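Local coordinates for phosphoribosylformylglycinamidine cyclo-ligase (Thermus thermophilus HB8, PDB 5AVM), which probably catalyses the ATP-dependent closure of formylglycinamidine ribonucleotide to 5-aminoimidazole ribonucleotide, a step of de novo purine biosynthesis, at residues P207-G210 against E211-E215; K66-L69 against A70-A73. All blocks are in the same frame, centred on the assembly; numbering follows the deposited sequence.

Interaction 1 of 2, residues P207-G210 against E211-E215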
loop_
_atom_site.group_PDB
_atom_site.type_symbol
_atom_site.label_atom_id
_atom_site.label_comp_id
_atom_site.label_asym_id
_atom_site.label_seq_id
_atom_site.Cartn_x
_atom_site.Cartn_y
_atom_site.Cartn_z
ATOM N N PRO B 207 13.988 24.256 26.865
ATOM C CA PRO B 207 13.350 24.618 28.130
ATOM C C PRO B 207 11.884 24.218 28.196
ATOM O O PRO B 207 11.524 23.242 28.853
ATOM C CB PRO B 207 13.543 26.133 28.191
ATOM C CG PRO B 207 13.562 26.528 26.744
ATOM C CD PRO B 207 14.457 25.463 26.160
ATOM N N GLU B 208 11.050 24.972 27.487
ATOM C CA GLU B 208 9.607 24.753 27.467
ATOM C C GLU B 208 9.077 23.378 27.053
ATOM O O GLU B 208 7.867 23.151 27.113
ATOM C CB GLU B 208 8.951 25.827 26.599
ATOM C CG GLU B 208 9.497 25.927 25.185
ATOM C CD GLU B 208 9.035 27.192 24.480
ATOM O OE1 GLU B 208 7.818 27.334 24.234
ATOM O OE2 GLU B 208 9.893 28.050 24.180
ATOM N N LEU B 209 9.956 22.461 26.651
ATOM C CA LEU B 209 9.510 21.130 26.224
ATOM C C LEU B 209 9.656 20.052 27.293
ATOM O O LEU B 209 8.784 19.191 27.428
ATOM C CB LEU B 209 10.267 20.680 24.963
ATOM C CG LEU B 209 10.247 21.595 23.734
ATOM C CD1 LEU B 209 10.903 20.882 22.563
ATOM C CD2 LEU B 209 8.822 21.981 23.388
ATOM N N GLY B 210 10.747 20.102 28.054
ATOM C CA GLY B 210 10.983 19.094 29.074
ATOM C C GLY B 210 11.806 17.968 28.466
ATOM O O GLY B 210 12.083 16.953 29.106
ATOM N N GLU B 211 12.200 18.171 27.213
ATOM C CA GLU B 211 12.988 17.208 26.459
ATOM C C GLU B 211 13.514 17.955 25.242
ATOM O O GLU B 211 13.281 19.159 25.110
ATOM C CB GLU B 211 12.101 16.050 26.006
ATOM C CG GLU B 211 11.114 16.420 24.904
ATOM C CD GLU B 211 9.933 15.475 24.841
ATOM O OE1 GLU B 211 10.130 14.264 25.068
ATOM O OE2 GLU B 211 8.810 15.938 24.557
ATOM N N SER B 212 14.204 17.244 24.351
ATOM C CA SER B 212 14.765 17.858 23.144
ATOM C C SER B 212 13.818 17.812 21.946
ATOM O O SER B 212 12.714 17.262 22.024
ATOM C CB SER B 212 16.069 17.164 22.762
ATOM O OG SER B 212 15.836 15.811 22.412
ATOM N N LEU B 213 14.251 18.399 20.834
ATOM C CA LEU B 213 13.436 18.380 19.630
ATOM C C LEU B 213 13.315 16.940 19.133
ATOM O O LEU B 213 12.226 16.474 18.803
ATOM C CB LEU B 213 14.061 19.261 18.546
ATOM C CG LEU B 213 13.760 20.751 18.667
ATOM C CD1 LEU B 213 14.553 21.525 17.629
ATOM C CD2 LEU B 213 12.270 20.976 18.487
ATOM N N LYS B 214 14.443 16.237 19.087
ATOM C CA LYS B 214 14.461 14.848 18.638
ATOM C C LYS B 214 13.368 14.050 19.361
ATOM O O LYS B 214 12.495 13.448 18.734
ATOM C CB LYS B 214 15.832 14.225 18.932
ATOM C CG LYS B 214 15.997 12.781 18.469
ATOM C CD LYS B 214 17.156 12.088 19.196
ATOM C CE LYS B 214 18.477 12.844 19.053
ATOM N NZ LYS B 214 19.579 12.192 19.807
ATOM N N GLU B 215 13.424 14.072 20.689
ATOM C CA GLU B 215 12.474 13.356 21.524
ATOM C C GLU B 215 11.024 13.787 21.356
ATOM O O GLU B 215 10.123 12.947 21.302
ATOM C CB GLU B 215 12.884 13.488 22.991
ATOM C CG GLU B 215 14.013 12.564 23.374
ATOM C CD GLU B 215 13.658 11.119 23.108
ATOM O OE1 GLU B 215 12.699 10.619 23.732
ATOM O OE2 GLU B 215 14.330 10.484 22.268
#
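Leu209 reaches forward to Leu213 across the turn that leads into helix 213-218, a helix start with Ser212 as its N-cap. The turn begins at Pro207, whose ring already restricts phi; its carbonyl O accepts a weak backbone bond from Gly210 N at 3.3 Å, which closes the turn around Glu208 and Leu209. Leu209 does the apolar work. The backbone places its CB 3.4 Å from Glu211 O. Its CG stands anti to the carbonyl carbon (chi1 -55°), which carries CD1 to 3.9 Å from Glu211 O and 4.3 Å from Leu213 CD2, one methyl against another. A branched aliphatic chain suits both places, since Leu213 is buried and also packs on Tyr278 of helix 275-283, while Leu209 adds Pro274 to its neighbours. Gly210 then adopts a positive phi, and its backbone angles, at which a side chain would be jammed against the carbonyl O of Leu209, by themselves call for glycine. Beyond it, Glu211 holds CG between its backbone N and carbonyl carbon (chi1 71°) and extends its chain to a salt bridge with Arg219, which ties the approach to the helix to the residue just past its last turn. The cap itself is a weak but nearly straight bond: Glu215 N donates to Ser212 OG over 3.4 Å, with an angle of 175° at the hydrogen.

Interaction 2 of 2, residues K66-L69 against A70-A73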
loop_
_atom_site.group_PDB
_atom_site.type_symbol
_atom_site.label_atom_id
_atom_site.label_comp_id
_atom_site.label_asym_id
_atom_site.label_seq_id
_atom_site.Cartn_x
_atom_site.Cartn_y
_atom_site.Cartn_z
ATOM N N LYS B 66 7.944 12.616 7.877
ATOM C CA LYS B 66 8.507 12.412 9.210
ATOM C C LYS B 66 9.693 11.473 9.073
ATOM O O LYS B 66 10.637 11.534 9.855
ATOM C CB LYS B 66 7.485 11.775 10.153
ATOM C CG LYS B 66 8.009 11.545 11.566
ATOM C CD LYS B 66 6.867 11.219 12.519
ATOM C CE LYS B 66 7.318 11.233 13.977
ATOM N NZ LYS B 66 6.139 11.151 14.898
ATOM N N THR B 67 9.623 10.603 8.065
ATOM C CA THR B 67 10.660 9.620 7.786
ATOM C C THR B 67 12.017 10.268 7.552
ATOM O O THR B 67 13.037 9.773 8.029
ATOM C CB THR B 67 10.298 8.769 6.555
ATOM O OG1 THR B 67 9.063 8.081 6.793
ATOM C CG2 THR B 67 11.384 7.751 6.282
ATOM N N LEU B 68 12.034 11.374 6.818
ATOM C CA LEU B 68 13.289 12.064 6.548
ATOM C C LEU B 68 13.841 12.647 7.848
ATOM O O LEU B 68 15.049 12.602 8.093
ATOM C CB LEU B 68 13.061 13.156 5.505
ATOM C CG LEU B 68 12.540 12.566 4.194
ATOM C CD1 LEU B 68 12.210 13.669 3.207
ATOM C CD2 LEU B 68 13.586 11.619 3.625
ATOM N N LEU B 69 12.954 13.171 8.694
ATOM C CA LEU B 69 13.372 13.732 9.972
ATOM C C LEU B 69 14.038 12.660 10.838
ATOM O O LEU B 69 15.053 12.917 11.495
ATOM C CB LEU B 69 12.170 14.311 10.723
ATOM C CG LEU B 69 12.463 14.922 12.102
ATOM C CD1 LEU B 69 13.394 16.124 11.952
ATOM C CD2 LEU B 69 11.161 15.340 12.765
ATOM N N ALA B 70 13.460 11.460 10.829
ATOM C CA ALA B 70 13.965 10.333 11.615
ATOM C C ALA B 70 15.330 9.840 11.141
ATOM O O ALA B 70 16.217 9.570 11.954
ATOM C CB ALA B 70 12.959 9.183 11.583
ATOM N N LEU B 71 15.496 9.705 9.832
ATOM C CA LEU B 71 16.768 9.241 9.297
ATOM C C LEU B 71 17.858 10.230 9.699
ATOM O O LEU B 71 18.888 9.842 10.255
ATOM C CB LEU B 71 16.693 9.121 7.771
ATOM C CG LEU B 71 15.825 8.004 7.185
ATOM C CD1 LEU B 71 15.621 8.261 5.706
ATOM C CD2 LEU B 71 16.477 6.651 7.422
ATOM N N GLU B 72 17.611 11.508 9.422
ATOM C CA GLU B 72 18.552 12.571 9.751
ATOM C C GLU B 72 19.001 12.477 11.208
ATOM O O GLU B 72 20.199 12.508 11.498
ATOM C CB GLU B 72 17.913 13.937 9.495
ATOM C CG GLU B 72 17.559 14.201 8.044
ATOM C CD GLU B 72 17.038 15.607 7.824
ATOM O OE1 GLU B 72 15.964 15.941 8.371
ATOM O OE2 GLU B 72 17.708 16.382 7.108
ATOM N N ALA B 73 18.040 12.361 12.119
ATOM C CA ALA B 73 18.337 12.261 13.543
ATOM C C ALA B 73 18.927 10.895 13.880
ATOM O O ALA B 73 19.274 10.628 15.029
ATOM C CB ALA B 73 17.076 12.497 14.355
#
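Leu71 lays its side chain back along the preceding turn: CG is anti to the carbonyl carbon (chi1 -70°), which brings it over Thr67 O at 3.4 Å, and CD1 lies 4.3 Å from Thr67 CG2. The same CD1 is 4.4 Å from Leu68 CD2, so Leu71 touches methyl groups three and four residues earlier. Thr67 suits this place because its two branches divide the work: CG2 faces the leucine, and OG1 bonds to Gly64 O. The framework is a short alpha-helix, 66-72, with successive i to i+4 backbone bonds such as Leu71 N to Thr67 O at 3.0 Å; the last, Ala73 N to Leu69 O, measures 3.1 Å. Glu72 keeps an extended chain, with CG anti to its carbonyl carbon (chi1 -63°), which sets CG only 3.0 Å from Leu68 O, a tight approach, while its carboxylate forms a salt bridge with Arg194. Leu69 packs on Tyr190 and on Leu217 of helix 213-218, whereas the small Ala70 and Ala73 let that helix come close at Leu218. The buried Lys66, fully extended, brings NZ to Asp82, the carbonyls of His186 and Arg219, and the hydroxyl of Tyr190.

Interaction 1 is a surface contact at the start of helix 213-218, in the C-terminal AIR synthase domain; interaction 2 is largely buried, in the N-terminal one. Their centres lie about 17 Å apart, yet they meet where Lys214 CG packs on Ala73 CB at 4.3 Å. Four backbone hydrogen bonds cross interaction 2 and none crosses interaction 1, which has a weak hydroxyl cap and one leucine pair. Both have charged side chains bridged to residues outside. They also share neighbours: Leu69 and Leu213 each touch Leu202, and Arg219 offers its guanidinium group to Glu211 and its carbonyl to Lys66. Helix 66-72 also reaches the second subunit, through Leu68 on Gly143 of that subunit.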